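Side-chain contacts in ESSC (Geobacillus thermodenitrificans, PDB 5FWH), which forms the N-terminal forkhead-associated region of an FtsK/SpoIIIE-type ATPase component of the bacterial type VII secretion apparatus, and probably serves in protein-protein contacts: residues Q3-Y8 against C12-L17; S74-V79 against Q83-W88; G130-I135 against I171-L176. All coordinates share one frame; numbering follows the deposited sequence.

Interaction 1. Residues Q3-Y8 against C12-L17; sequences QLWVLY and CQLFSL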
ATOM      1  N   GLN A   3       5.563   0.206   7.926  1.00 49.11           N
ATOM      2  CA  GLN A   3       5.092  -0.947   7.246  1.00 50.05           C
ATOM      3  C   GLN A   3       5.956  -1.260   6.035  1.00 47.19           C
ATOM      4  O   GLN A   3       6.496  -0.354   5.387  1.00 43.23           O
ATOM      5  CB  GLN A   3       3.649  -0.757   6.857  1.00 49.95           C
ATOM      6  CG  GLN A   3       2.761  -0.652   8.099  1.00 53.01           C
ATOM      7  CD  GLN A   3       1.275  -0.507   7.791  1.00 53.89           C
ATOM      8  OE1 GLN A   3       0.423  -1.199   8.396  1.00 60.74           O
ATOM      9  NE2 GLN A   3       0.942   0.419   6.917  1.00 52.02           N
ATOM     10  N   LEU A   4       6.112  -2.553   5.793  1.00 47.24           N
ATOM     11  CA  LEU A   4       6.619  -2.985   4.481  1.00 51.35           C
ATOM     12  C   LEU A   4       5.541  -3.610   3.689  1.00 47.06           C
ATOM     13  O   LEU A   4       4.666  -4.355   4.169  1.00 44.74           O
ATOM     14  CB  LEU A   4       7.826  -3.937   4.491  1.00 56.04           C
ATOM     15  CG  LEU A   4       8.047  -5.057   5.490  1.00 62.19           C
ATOM     16  CD1 LEU A   4       9.221  -5.873   4.999  1.00 63.55           C
ATOM     17  CD2 LEU A   4       8.340  -4.502   6.868  1.00 65.69           C
ATOM     18  N   TRP A   5       5.722  -3.386   2.428  1.00 46.52           N
ATOM     19  CA  TRP A   5       4.874  -3.926   1.415  1.00 47.48           C
ATOM     20  C   TRP A   5       5.699  -4.935   0.736  1.00 44.09           C
ATOM     21  O   TRP A   5       6.809  -4.621   0.297  1.00 41.07           O
ATOM     22  CB  TRP A   5       4.544  -2.833   0.474  1.00 50.67           C
ATOM     23  CG  TRP A   5       4.104  -1.631   1.186  1.00 52.69           C
ATOM     24  CD1 TRP A   5       4.813  -0.849   2.106  1.00 54.82           C
ATOM     25  CD2 TRP A   5       2.908  -0.999   0.980  1.00 52.62           C
ATOM     26  NE1 TRP A   5       4.098   0.211   2.457  1.00 53.09           N
ATOM     27  CE2 TRP A   5       2.882   0.123   1.829  1.00 55.70           C
ATOM     28  CE3 TRP A   5       1.810  -1.286   0.195  1.00 53.07           C
ATOM     29  CZ2 TRP A   5       1.805   0.941   1.914  1.00 53.66           C
ATOM     30  CZ3 TRP A   5       0.769  -0.477   0.285  1.00 54.58           C
ATOM     31  CH2 TRP A   5       0.772   0.641   1.128  1.00 56.78           C
ATOM     32  N   VAL A   6       5.127  -6.098   0.601  1.00 41.20           N
ATOM     33  CA  VAL A   6       5.714  -7.201  -0.141  1.00 41.25           C
ATOM     34  C   VAL A   6       4.793  -7.548  -1.372  1.00 37.91           C
ATOM     35  O   VAL A   6       3.685  -8.009  -1.251  1.00 35.16           O
ATOM     36  CB  VAL A   6       5.893  -8.376   0.792  1.00 44.14           C
ATOM     37  CG1 VAL A   6       6.492  -9.595   0.058  1.00 48.04           C
ATOM     38  CG2 VAL A   6       6.741  -7.923   1.978  1.00 45.54           C
ATOM     39  N   LEU A   7       5.318  -7.238  -2.529  1.00 36.89           N
ATOM     40  CA  LEU A   7       4.675  -7.396  -3.779  1.00 41.87           C
ATOM     41  C   LEU A   7       5.347  -8.529  -4.556  1.00 41.25           C
ATOM     42  O   LEU A   7       6.543  -8.566  -4.673  1.00 37.58           O
ATOM     43  CB  LEU A   7       4.767  -6.113  -4.612  1.00 43.56           C
ATOM     44  CG  LEU A   7       4.081  -4.902  -3.931  1.00 44.72           C
ATOM     45  CD1 LEU A   7       5.106  -4.079  -3.124  1.00 46.45           C
ATOM     46  CD2 LEU A   7       3.427  -4.004  -4.988  1.00 46.93           C
ATOM     47  N   TYR A   8       4.494  -9.394  -5.091  1.00 43.01           N
ATOM     48  CA  TYR A   8       4.910 -10.548  -5.905  1.00 47.03           C
ATOM     49  C   TYR A   8       3.666 -11.079  -6.642  1.00 49.40           C
ATOM     50  O   TYR A   8       2.513 -10.886  -6.150  1.00 46.12           O
ATOM     51  CB  TYR A   8       5.494 -11.623  -4.998  1.00 47.17           C
ATOM     52  CG  TYR A   8       4.526 -12.077  -3.942  1.00 47.76           C
ATOM     53  CD1 TYR A   8       4.313 -11.319  -2.798  1.00 47.72           C
ATOM     54  CD2 TYR A   8       3.827 -13.269  -4.069  1.00 51.24           C
ATOM     55  CE1 TYR A   8       3.462 -11.719  -1.835  1.00 46.77           C
ATOM     56  CE2 TYR A   8       2.929 -13.666  -3.108  1.00 51.76           C
ATOM     57  CZ  TYR A   8       2.769 -12.885  -1.985  1.00 51.39           C
ATOM     58  OH  TYR A   8       1.891 -13.252  -1.013  1.00 52.52           O
ATOM     59  N   CYS A  12      -0.155  -8.231  -2.894  1.00 42.07           N
ATOM     60  CA  CYS A  12       0.616  -7.309  -2.105  1.00 43.60           C
ATOM     61  C   CYS A  12       0.261  -7.652  -0.658  1.00 45.17           C
ATOM     62  O   CYS A  12      -0.935  -7.649  -0.317  1.00 44.43           O
ATOM     63  CB  CYS A  12       0.179  -5.882  -2.428  1.00 46.54           C
ATOM     64  SG  CYS A  12       1.026  -4.575  -1.490  1.00 52.07           S
ATOM     65  N   GLN A  13       1.253  -8.029   0.138  1.00 43.12           N
ATOM     66  CA  GLN A  13       1.078  -8.188   1.605  1.00 42.62           C
ATOM     67  C   GLN A  13       1.689  -6.978   2.266  1.00 44.84           C
ATOM     68  O   GLN A  13       2.735  -6.491   1.810  1.00 43.20           O
ATOM     69  CB  GLN A  13       1.870  -9.342   2.129  1.00 44.59           C
ATOM     70  CG  GLN A  13       1.343 -10.671   1.687  1.00 48.76           C
ATOM     71  CD  GLN A  13       1.958 -11.834   2.443  1.00 51.63           C
ATOM     72  OE1 GLN A  13       2.087 -11.829   3.682  1.00 53.13           O
ATOM     73  NE2 GLN A  13       2.277 -12.878   1.699  1.00 52.47           N
ATOM     74  N   LEU A  14       1.059  -6.536   3.347  1.00 43.85           N
ATOM     75  CA  LEU A  14       1.487  -5.405   4.172  1.00 44.73           C
ATOM     76  C   LEU A  14       1.871  -6.001   5.510  1.00 48.07           C
ATOM     77  O   LEU A  14       1.179  -6.867   6.013  1.00 53.15           O
ATOM     78  CB  LEU A  14       0.327  -4.403   4.257  1.00 46.67           C
ATOM     79  CG  LEU A  14       0.608  -2.984   4.682  1.00 46.93           C
ATOM     80  CD1 LEU A  14       1.343  -2.272   3.575  1.00 48.71           C
ATOM     81  CD2 LEU A  14      -0.645  -2.213   5.030  1.00 50.16           C
ATOM     82  N   PHE A  15       3.026  -5.643   6.034  1.00 49.75           N
ATOM     83  CA  PHE A  15       3.510  -6.159   7.306  1.00 52.08           C
ATOM     84  C   PHE A  15       4.054  -5.035   8.164  1.00 54.06           C
ATOM     85  O   PHE A  15       4.898  -4.249   7.708  1.00 53.54           O
ATOM     86  CB  PHE A  15       4.637  -7.130   7.024  1.00 51.76           C
ATOM     87  CG  PHE A  15       5.313  -7.623   8.242  1.00 51.35           C
ATOM     88  CD1 PHE A  15       4.812  -8.726   8.905  1.00 54.19           C
ATOM     89  CD2 PHE A  15       6.425  -6.972   8.765  1.00 51.40           C
ATOM     90  CE1 PHE A  15       5.414  -9.186  10.057  1.00 54.58           C
ATOM     91  CE2 PHE A  15       7.050  -7.440   9.902  1.00 50.95           C
ATOM     92  CZ  PHE A  15       6.545  -8.541  10.550  1.00 53.86           C
ATOM     93  N   SER A  16       3.602  -4.978   9.418  1.00 56.39           N
ATOM     94  CA  SER A  16       3.999  -3.940  10.380  1.00 58.09           C
ATOM     95  C   SER A  16       5.287  -4.279  11.139  1.00 59.29           C
ATOM     96  O   SER A  16       5.440  -5.371  11.638  1.00 61.56           O
ATOM     97  CB  SER A  16       2.869  -3.712  11.407  1.00 61.26           C
ATOM     98  OG  SER A  16       1.784  -3.021  10.819  1.00 59.56           O
ATOM     99  N   LEU A  17       6.160  -3.293  11.281  1.00 60.88           N
ATOM    100  CA  LEU A  17       7.456  -3.419  11.921  1.00 64.39           C
ATOM    101  C   LEU A  17       7.521  -2.976  13.392  1.00 67.07           C
ATOM    102  O   LEU A  17       8.582  -2.554  13.828  1.00 69.17           O
ATOM    103  CB  LEU A  17       8.477  -2.570  11.143  1.00 66.83           C
ATOM    104  CG  LEU A  17       8.848  -3.216   9.827  1.00 68.91           C
ATOM    105  CD1 LEU A  17       9.839  -2.368   9.072  1.00 66.82           C
ATOM    106  CD2 LEU A  17       9.397  -4.615  10.093  1.00 70.94           C
TER
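L14 lays its CD1 methyl over one face of the W5 indole, 3.3 Å from the centroid of the six-membered ring. The methyl stands 14° off the ring normal, a CH-pi contact. With CG anti to the backbone N (chi1 -162°), L14 runs alongside the indole, and its other methyl, CD2, meets Q3 NE2 at 3.6 Å. C12 SG approaches the same ring at its edge, 3.8 Å from W5 CE3, as a cysteine sulfur-aromatic contact. On the face carrying L4, V6, Q13 and F15, L4 CD2 lies in the F15 ring plane, 3.7 Å from F15 CD2. The same methyl presses on L17 CG at 3.3 Å, tighter than normal van der Waals contact. The hydrogen-bonded pairs L4-F15 and V6-Q13 supply four backbone bonds, the bond from V6 N to Q13 O (2.7 Å) being almost straight. At the polar edge, Q13 NE2 donates to Y8 OH at 2.8 Å (164°) and also to T35 O, so two acceptors fix this amide. The result is an antiparallel hairpin: strand 84-88 joins the other edge of strand 3-8, V34 packs on Q13 and F15, and F143 of strand 143-144 touches L7 and C12.

Interaction 2. Residues S74-V79 against Q83-W88; sequences SITIDV and QMTIAW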
ATOM      1  N   SER A  74      11.975   1.486  -2.289  1.00 47.87           N
ATOM      2  CA  SER A  74      11.642   0.084  -2.541  1.00 49.49           C
ATOM      3  C   SER A  74      12.820  -0.555  -3.150  1.00 50.50           C
ATOM      4  O   SER A  74      13.745   0.177  -3.574  1.00 51.84           O
ATOM      5  CB  SER A  74      10.466  -0.079  -3.505  1.00 51.84           C
ATOM      6  OG  SER A  74      10.862   0.374  -4.808  1.00 55.09           O
ATOM      7  N   ILE A  75      12.794  -1.890  -3.160  1.00 47.14           N
ATOM      8  CA  ILE A  75      13.787  -2.674  -3.850  1.00 52.55           C
ATOM      9  C   ILE A  75      13.174  -3.888  -4.544  1.00 51.87           C
ATOM     10  O   ILE A  75      12.266  -4.557  -4.035  1.00 41.39           O
ATOM     11  CB  ILE A  75      14.883  -3.136  -2.868  1.00 57.47           C
ATOM     12  CG1 ILE A  75      16.137  -3.568  -3.623  1.00 61.32           C
ATOM     13  CG2 ILE A  75      14.362  -4.232  -1.926  1.00 56.41           C
ATOM     14  CD1 ILE A  75      17.303  -3.857  -2.716  1.00 62.96           C
ATOM     15  N   THR A  76      13.715  -4.187  -5.699  1.00 51.86           N
ATOM     16  CA  THR A  76      13.208  -5.290  -6.485  1.00 57.78           C
ATOM     17  C   THR A  76      14.307  -6.340  -6.497  1.00 58.86           C
ATOM     18  O   THR A  76      15.476  -6.012  -6.476  1.00 63.26           O
ATOM     19  CB  THR A  76      12.859  -4.811  -7.883  1.00 62.37           C
ATOM     20  OG1 THR A  76      11.996  -3.706  -7.742  1.00 64.18           O
ATOM     21  CG2 THR A  76      12.131  -5.888  -8.668  1.00 65.53           C
ATOM     22  N   ILE A  77      13.926  -7.595  -6.476  1.00 59.34           N
ATOM     23  CA  ILE A  77      14.858  -8.667  -6.117  1.00 63.45           C
ATOM     24  C   ILE A  77      14.429  -9.909  -6.836  1.00 62.06           C
ATOM     25  O   ILE A  77      13.246 -10.166  -6.936  1.00 56.60           O
ATOM     26  CB  ILE A  77      14.951  -8.958  -4.576  1.00 66.20           C
ATOM     27  CG1 ILE A  77      13.605  -9.357  -3.939  1.00 66.33           C
ATOM     28  CG2 ILE A  77      15.465  -7.743  -3.805  1.00 70.27           C
ATOM     29  CD1 ILE A  77      13.426 -10.822  -3.619  1.00 61.82           C
ATOM     30  N   ASP A  78      15.419 -10.648  -7.351  1.00 67.78           N
ATOM     31  CA  ASP A  78      15.228 -11.931  -8.048  1.00 68.11           C
ATOM     32  C   ASP A  78      15.241 -13.166  -7.127  1.00 68.25           C
ATOM     33  O   ASP A  78      16.266 -13.440  -6.467  1.00 71.16           O
ATOM     34  CB  ASP A  78      16.314 -12.102  -9.099  1.00 69.37           C
ATOM     35  CG  ASP A  78      15.847 -12.948 -10.220  1.00 73.66           C
ATOM     36  OD1 ASP A  78      15.704 -14.185 -10.025  1.00 76.37           O
ATOM     37  OD2 ASP A  78      15.551 -12.352 -11.270  1.00 73.64           O
ATOM     38  N   VAL A  79      14.114 -13.896  -7.097  1.00 70.02           N
ATOM     39  CA  VAL A  79      13.977 -15.204  -6.410  1.00 64.87           C
ATOM     40  C   VAL A  79      13.229 -16.136  -7.332  1.00 62.17           C
ATOM     41  O   VAL A  79      13.069 -17.318  -7.032  1.00 66.13           O
ATOM     42  CB  VAL A  79      13.145 -15.126  -5.088  1.00 67.77           C
ATOM     43  CG1 VAL A  79      13.536 -16.230  -4.090  1.00 69.77           C
ATOM     44  CG2 VAL A  79      13.257 -13.782  -4.412  1.00 64.94           C
ATOM     45  N   GLN A  83      11.168 -12.758  -8.808  1.00 68.81           N
ATOM     46  CA  GLN A  83      10.643 -11.400  -9.004  1.00 63.23           C
ATOM     47  C   GLN A  83       9.701 -10.930  -7.874  1.00 60.04           C
ATOM     48  O   GLN A  83       8.534 -11.304  -7.845  1.00 52.33           O
ATOM     49  CB  GLN A  83       9.912 -11.314 -10.304  1.00 71.87           C
ATOM     50  CG  GLN A  83       9.358  -9.939 -10.613  1.00 76.00           C
ATOM     51  CD  GLN A  83      10.331  -8.805 -10.308  1.00 79.39           C
ATOM     52  OE1 GLN A  83      10.014  -7.901  -9.525  1.00 85.03           O
ATOM     53  NE2 GLN A  83      11.522  -8.853 -10.911  1.00 81.17           N
HETATM   54  N   MSE A  84      10.242 -10.110  -6.958  1.00 56.65           N
HETATM   55  CA  MSE A  84       9.507  -9.588  -5.782  1.00 55.59           C
HETATM   56  C   MSE A  84       9.912  -8.156  -5.460  1.00 50.70           C
HETATM   57  O   MSE A  84      11.097  -7.864  -5.446  1.00 54.06           O
HETATM   58  CB  MSE A  84       9.766 -10.570  -4.593  1.00 51.17           C
HETATM   59  CG  MSE A  84       9.823  -9.883  -3.251  1.00 53.01           C
HETATM   60 SE   MSE A  84      10.083 -11.051  -1.617  1.00 58.13          SE
HETATM   61  CE  MSE A  84       9.128 -12.678  -2.135  1.00 50.42           C
ATOM     62  N   THR A  85       8.973  -7.269  -5.120  1.00 44.88           N
ATOM     63  CA  THR A  85       9.377  -5.917  -4.650  1.00 44.00           C
ATOM     64  C   THR A  85       9.036  -5.731  -3.148  1.00 47.82           C
ATOM     65  O   THR A  85       7.957  -6.207  -2.601  1.00 45.58           O
ATOM     66  CB  THR A  85       8.707  -4.850  -5.562  1.00 44.11           C
ATOM     67  OG1 THR A  85       9.216  -5.016  -6.902  1.00 47.84           O
ATOM     68  CG2 THR A  85       8.970  -3.436  -5.087  1.00 43.36           C
ATOM     69  N   ILE A  86       9.998  -5.141  -2.436  1.00 49.74           N
ATOM     70  CA  ILE A  86       9.762  -4.710  -1.035  1.00 48.29           C
ATOM     71  C   ILE A  86       9.895  -3.215  -0.969  1.00 47.97           C
ATOM     72  O   ILE A  86      10.831  -2.626  -1.581  1.00 43.61           O
ATOM     73  CB  ILE A  86      10.796  -5.244  -0.034  1.00 50.95           C
ATOM     74  CG1 ILE A  86      11.085  -6.721  -0.245  1.00 52.63           C
ATOM     75  CG2 ILE A  86      10.325  -4.940   1.400  1.00 55.71           C
ATOM     76  CD1 ILE A  86       9.881  -7.590  -0.439  1.00 51.23           C
ATOM     77  N   ALA A  87       8.962  -2.593  -0.262  1.00 42.53           N
ATOM     78  CA  ALA A  87       8.965  -1.174  -0.170  1.00 44.43           C
ATOM     79  C   ALA A  87       8.747  -0.872   1.303  1.00 46.83           C
ATOM     80  O   ALA A  87       8.138  -1.684   2.036  1.00 47.80           O
ATOM     81  CB  ALA A  87       7.847  -0.644  -1.000  1.00 43.77           C
ATOM     82  N   TRP A  88       9.268   0.263   1.737  1.00 46.50           N
ATOM     83  CA  TRP A  88       9.164   0.665   3.094  1.00 46.39           C
ATOM     84  C   TRP A  88       8.581   2.042   3.135  1.00 46.45           C
ATOM     85  O   TRP A  88       8.987   2.912   2.377  1.00 46.62           O
ATOM     86  CB  TRP A  88      10.521   0.574   3.747  1.00 47.29           C
ATOM     87  CG  TRP A  88      10.536   0.847   5.205  1.00 48.07           C
ATOM     88  CD1 TRP A  88       9.682   0.362   6.116  1.00 49.07           C
ATOM     89  CD2 TRP A  88      11.467   1.673   5.922  1.00 51.01           C
ATOM     90  NE1 TRP A  88      10.004   0.819   7.366  1.00 51.12           N
ATOM     91  CE2 TRP A  88      11.113   1.612   7.280  1.00 52.18           C
ATOM     92  CE3 TRP A  88      12.553   2.453   5.546  1.00 51.84           C
ATOM     93  CZ2 TRP A  88      11.818   2.309   8.281  1.00 54.79           C
ATOM     94  CZ3 TRP A  88      13.282   3.115   6.523  1.00 55.89           C
ATOM     95  CH2 TRP A  88      12.899   3.059   7.881  1.00 57.07           C
TER
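I77 and selenomethionine M84 lie side by side and point the same way, with I77 CD1 3.7 Å from M84 CG. This alignment depends on the first torsion of I77 (chi1 59°), which sets CG1 between the backbone N and the carbonyl carbon and turns the branch ending in CD1 toward the neighbouring strand. I75 and I86, on the same face, are set at a slant instead: CG2 of I75 is the branch nearest I86 CB, at 4.2 Å, while the longer branch of I75 leads away. The other face carries the polar pair T76 and T85, again inclined to each other. Both hold their hydroxyls anti to the carbonyl carbon, which brings T76 OG1 within 3.2 Å of T85 OG1, a hydrogen bond in which either could donate. Q83 bends at its second torsion and comes across T76, its amide oxygen OE1 turned to T76 CG2. Farther along this face, S74 CB rests against A87 CB at 3.7 Å. The backbones supply the framework for these orientations. I75 N donates to I86 O at 2.6 Å and I86 N returns a bond to I75 O at 2.8 Å. In the next hydrogen-bonded pair M84 N reaches I77 O at 3.0 Å, whereas the reverse bond from I77 N to M84 O is weak because it is bent to 131°. The hairpin therefore has two chemically distinct sides. The apolar one turns inward, where I26 meets M84 and I86 while I66 and L69 meet I77 and I75. On the other, S74, T76 and Q83 are exposed, whereas A87 beside them is buried. Its one side-chain hydrogen bond, the cross-strand threonine pair, spans a non-hydrogen-bonded position between outermost strand 73-77 and internal strand 84-88.

Interaction 3. Residues G130-I135 against I171-L176; sequences GQWVVI and IEEDLL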
ATOM      1  N   GLY A 130     -25.833   4.271  -3.829  1.00 69.73           N
ATOM      2  CA  GLY A 130     -25.293   4.135  -2.484  1.00 67.71           C
ATOM      3  C   GLY A 130     -24.078   3.231  -2.333  1.00 67.74           C
ATOM      4  O   GLY A 130     -23.611   3.032  -1.211  1.00 69.72           O
ATOM      5  N   GLN A 131     -23.531   2.716  -3.434  1.00 66.25           N
ATOM      6  CA  GLN A 131     -22.388   1.813  -3.392  1.00 64.04           C
ATOM      7  C   GLN A 131     -21.213   2.413  -4.131  1.00 58.84           C
ATOM      8  O   GLN A 131     -21.362   2.834  -5.272  1.00 60.20           O
ATOM      9  CB  GLN A 131     -22.758   0.496  -4.090  1.00 71.82           C
ATOM     10  CG  GLN A 131     -23.986  -0.215  -3.513  1.00 78.07           C
ATOM     11  CD  GLN A 131     -23.946  -0.332  -1.986  1.00 81.74           C
ATOM     12  OE1 GLN A 131     -24.679   0.375  -1.283  1.00 85.15           O
ATOM     13  NE2 GLN A 131     -23.070  -1.202  -1.465  1.00 80.67           N
ATOM     14  N   TRP A 132     -20.036   2.407  -3.518  1.00 51.68           N
ATOM     15  CA  TRP A 132     -18.834   2.808  -4.246  1.00 46.53           C
ATOM     16  C   TRP A 132     -18.286   1.688  -5.091  1.00 45.61           C
ATOM     17  O   TRP A 132     -18.200   0.547  -4.643  1.00 46.63           O
ATOM     18  CB  TRP A 132     -17.777   3.333  -3.278  1.00 44.89           C
ATOM     19  CG  TRP A 132     -18.144   4.628  -2.729  1.00 43.09           C
ATOM     20  CD1 TRP A 132     -18.659   4.884  -1.464  1.00 44.71           C
ATOM     21  CD2 TRP A 132     -18.024   5.879  -3.364  1.00 41.67           C
ATOM     22  NE1 TRP A 132     -18.860   6.231  -1.302  1.00 42.63           N
ATOM     23  CE2 TRP A 132     -18.478   6.870  -2.436  1.00 43.03           C
ATOM     24  CE3 TRP A 132     -17.578   6.277  -4.617  1.00 44.22           C
ATOM     25  CZ2 TRP A 132     -18.535   8.216  -2.744  1.00 44.24           C
ATOM     26  CZ3 TRP A 132     -17.617   7.634  -4.934  1.00 46.09           C
ATOM     27  CH2 TRP A 132     -18.109   8.592  -4.001  1.00 45.62           C
ATOM     28  N   VAL A 133     -17.929   2.009  -6.324  1.00 45.56           N
ATOM     29  CA  VAL A 133     -17.178   1.120  -7.209  1.00 44.69           C
ATOM     30  C   VAL A 133     -15.754   1.668  -7.431  1.00 43.86           C
ATOM     31  O   VAL A 133     -15.558   2.854  -7.630  1.00 46.02           O
ATOM     32  CB  VAL A 133     -17.892   1.034  -8.562  1.00 47.44           C
ATOM     33  CG1 VAL A 133     -17.107   0.200  -9.565  1.00 49.56           C
ATOM     34  CG2 VAL A 133     -19.250   0.408  -8.347  1.00 50.62           C
ATOM     35  N   VAL A 134     -14.770   0.792  -7.368  1.00 45.40           N
ATOM     36  CA  VAL A 134     -13.412   1.120  -7.766  1.00 44.27           C
ATOM     37  C   VAL A 134     -13.177   0.722  -9.226  1.00 46.69           C
ATOM     38  O   VAL A 134     -13.409  -0.436  -9.584  1.00 50.90           O
ATOM     39  CB  VAL A 134     -12.344   0.495  -6.848  1.00 41.70           C
ATOM     40  CG1 VAL A 134     -12.442  -1.017  -6.754  1.00 44.71           C
ATOM     41  CG2 VAL A 134     -10.956   0.926  -7.327  1.00 39.52           C
ATOM     42  N   ILE A 135     -12.668   1.649 -10.030  1.00 48.10           N
ATOM     43  CA  ILE A 135     -12.331   1.391 -11.442  1.00 52.70           C
ATOM     44  C   ILE A 135     -10.840   1.645 -11.561  1.00 51.05           C
ATOM     45  O   ILE A 135     -10.413   2.784 -11.503  1.00 51.94           O
ATOM     46  CB  ILE A 135     -13.105   2.321 -12.408  1.00 56.53           C
ATOM     47  CG1 ILE A 135     -14.651   2.129 -12.256  1.00 58.95           C
ATOM     48  CG2 ILE A 135     -12.677   2.115 -13.888  1.00 55.08           C
ATOM     49  CD1 ILE A 135     -15.323   3.128 -11.353  1.00 56.73           C
ATOM     50  N   ILE A 171     -14.716   4.219   5.715  1.00 54.35           N
ATOM     51  CA  ILE A 171     -15.161   3.933   7.069  1.00 59.43           C
ATOM     52  C   ILE A 171     -16.670   3.674   6.992  1.00 61.64           C
ATOM     53  O   ILE A 171     -17.174   2.730   7.579  1.00 61.08           O
ATOM     54  CB  ILE A 171     -14.982   5.136   8.004  1.00 58.62           C
ATOM     55  CG1 ILE A 171     -13.504   5.521   8.160  1.00 58.32           C
ATOM     56  CG2 ILE A 171     -15.636   4.860   9.354  1.00 63.34           C
ATOM     57  CD1 ILE A 171     -12.619   4.477   8.789  1.00 60.49           C
ATOM     58  N   GLU A 172     -17.340   4.602   6.304  1.00 63.68           N
ATOM     59  CA  GLU A 172     -18.759   4.620   6.019  1.00 68.54           C
ATOM     60  C   GLU A 172     -18.874   5.001   4.554  1.00 65.46           C
ATOM     61  O   GLU A 172     -17.885   5.430   3.902  1.00 57.21           O
ATOM     62  CB  GLU A 172     -19.423   5.683   6.910  1.00 75.92           C
ATOM     63  CG  GLU A 172     -20.898   6.056   6.683  1.00 82.76           C
ATOM     64  CD  GLU A 172     -21.895   4.912   6.698  1.00 86.62           C
ATOM     65  OE1 GLU A 172     -21.905   4.099   5.728  1.00 87.25           O
ATOM     66  OE2 GLU A 172     -22.704   4.870   7.655  1.00 91.18           O
ATOM     67  N   GLU A 173     -20.077   4.832   4.034  1.00 61.76           N
ATOM     68  CA  GLU A 173     -20.445   5.290   2.714  1.00 61.36           C
ATOM     69  C   GLU A 173     -20.067   6.725   2.434  1.00 56.43           C
ATOM     70  O   GLU A 173     -19.815   7.092   1.265  1.00 52.05           O
ATOM     71  CB  GLU A 173     -21.939   5.183   2.569  1.00 64.53           C
ATOM     72  CG  GLU A 173     -22.480   5.440   1.175  1.00 66.53           C
ATOM     73  CD  GLU A 173     -23.932   5.902   1.208  1.00 70.85           C
ATOM     74  OE1 GLU A 173     -24.650   5.637   2.213  1.00 74.77           O
ATOM     75  OE2 GLU A 173     -24.353   6.559   0.233  1.00 69.42           O
ATOM     76  N   ASP A 174     -20.091   7.553   3.462  1.00 53.33           N
ATOM     77  CA  ASP A 174     -19.834   8.991   3.279  1.00 56.33           C
ATOM     78  C   ASP A 174     -18.414   9.459   3.724  1.00 52.65           C
ATOM     79  O   ASP A 174     -18.108  10.636   3.598  1.00 49.65           O
ATOM     80  CB  ASP A 174     -20.977   9.839   3.922  1.00 60.10           C
ATOM     81  CG  ASP A 174     -21.398   9.359   5.344  1.00 66.41           C
ATOM     82  OD1 ASP A 174     -20.512   8.988   6.143  1.00 67.72           O
ATOM     83  OD2 ASP A 174     -22.622   9.357   5.660  1.00 66.35           O
ATOM     84  N   LEU A 175     -17.558   8.540   4.202  1.00 49.82           N
ATOM     85  CA  LEU A 175     -16.263   8.878   4.791  1.00 49.19           C
ATOM     86  C   LEU A 175     -15.125   7.984   4.307  1.00 46.51           C
ATOM     87  O   LEU A 175     -15.108   6.769   4.539  1.00 47.37           O
ATOM     88  CB  LEU A 175     -16.311   8.806   6.319  1.00 53.72           C
ATOM     89  CG  LEU A 175     -17.098   9.983   6.954  1.00 58.44           C
ATOM     90  CD1 LEU A 175     -18.187   9.489   7.872  1.00 63.55           C
ATOM     91  CD2 LEU A 175     -16.210  10.955   7.719  1.00 57.27           C
ATOM     92  N   LEU A 176     -14.111   8.642   3.749  1.00 43.04           N
ATOM     93  CA  LEU A 176     -12.991   7.973   3.105  1.00 40.79           C
ATOM     94  C   LEU A 176     -11.699   8.318   3.816  1.00 39.59           C
ATOM     95  O   LEU A 176     -11.351   9.503   3.897  1.00 40.37           O
ATOM     96  CB  LEU A 176     -12.939   8.405   1.651  1.00 39.20           C
ATOM     97  CG  LEU A 176     -11.726   7.916   0.896  1.00 38.86           C
ATOM     98  CD1 LEU A 176     -11.802   6.397   0.794  1.00 40.12           C
ATOM     99  CD2 LEU A 176     -11.686   8.616  -0.440  1.00 37.69           C
TER
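W132 points its indole N-H at the backbone carbonyl of E173, and this is the sole hydrogen bond between residues 130-135 and 171-176. NE1 lies 2.9 Å from E173 O with a nearly straight N-H...O angle of 166°. The acceptor sits at the ring edge, almost exactly in the indole plane, and NE1 is tilted modestly out of the carbonyl plane. The second touch is made by the aliphatic part of E173, whose CG comes to 3.6 Å from G130 O. Because CG of E173 stands anti to the backbone N (chi1 -172°) and the chain runs on extended, the side chain lies along G130, while its carboxylate finds its charge partner elsewhere: OE2 forms a salt bridge with K127. A second shell of bonds holds the turn that presents the E173 carbonyl. Residues E172 to L175 make a type I beta turn, closed by L175 N donating to E172 O at 3.1 Å. Within it, E172 folds its carboxylate back so that OE1, through its anti lone pair, accepts E173 N at 2.6 Å and an angle of 160°. At the base, I171 N donates to L175 O at 2.8 Å, and I171 and E172 together face L175, a classic beta bulge. The indole has supports of its own, its ring stacked with F170 and touched by L125 and K127. Strand 131-136 belongs to a mixed sheet, whereas strands 166-170 and 175-180 are neighbours in a separate antiparallel sheet. The tryptophan thus ties one sheet to the bulged turn closing a hairpin of the other, an arrangement in keeping with the two-sheet beta-sandwich of forkhead-associated domains.

In the fold
Interactions 1 and 2 are beta hairpins of one four-stranded antiparallel sheet, joined where strand 3-8 pairs with strand 84-88: L7 O lies 2.8 Å from T85 N. Both have antiparallel backbone ladders, though that of interaction 2 is shorter and includes one weak bond. Interaction 1 lies nearer the chain's centre, with an aromatic, sulfur and leucine core, whereas interaction 2 exposes polar side chains. Interaction 3 is peripheral, about 18 Å from the chain's centre and about 31 Å from interaction 2 between centres; W132 is buried, G130 and E173 partly exposed. It joins two different sheets through a single side-chain-to-backbone bond and buries 143 Å², against 668 Å² and 480 Å² for the hairpins.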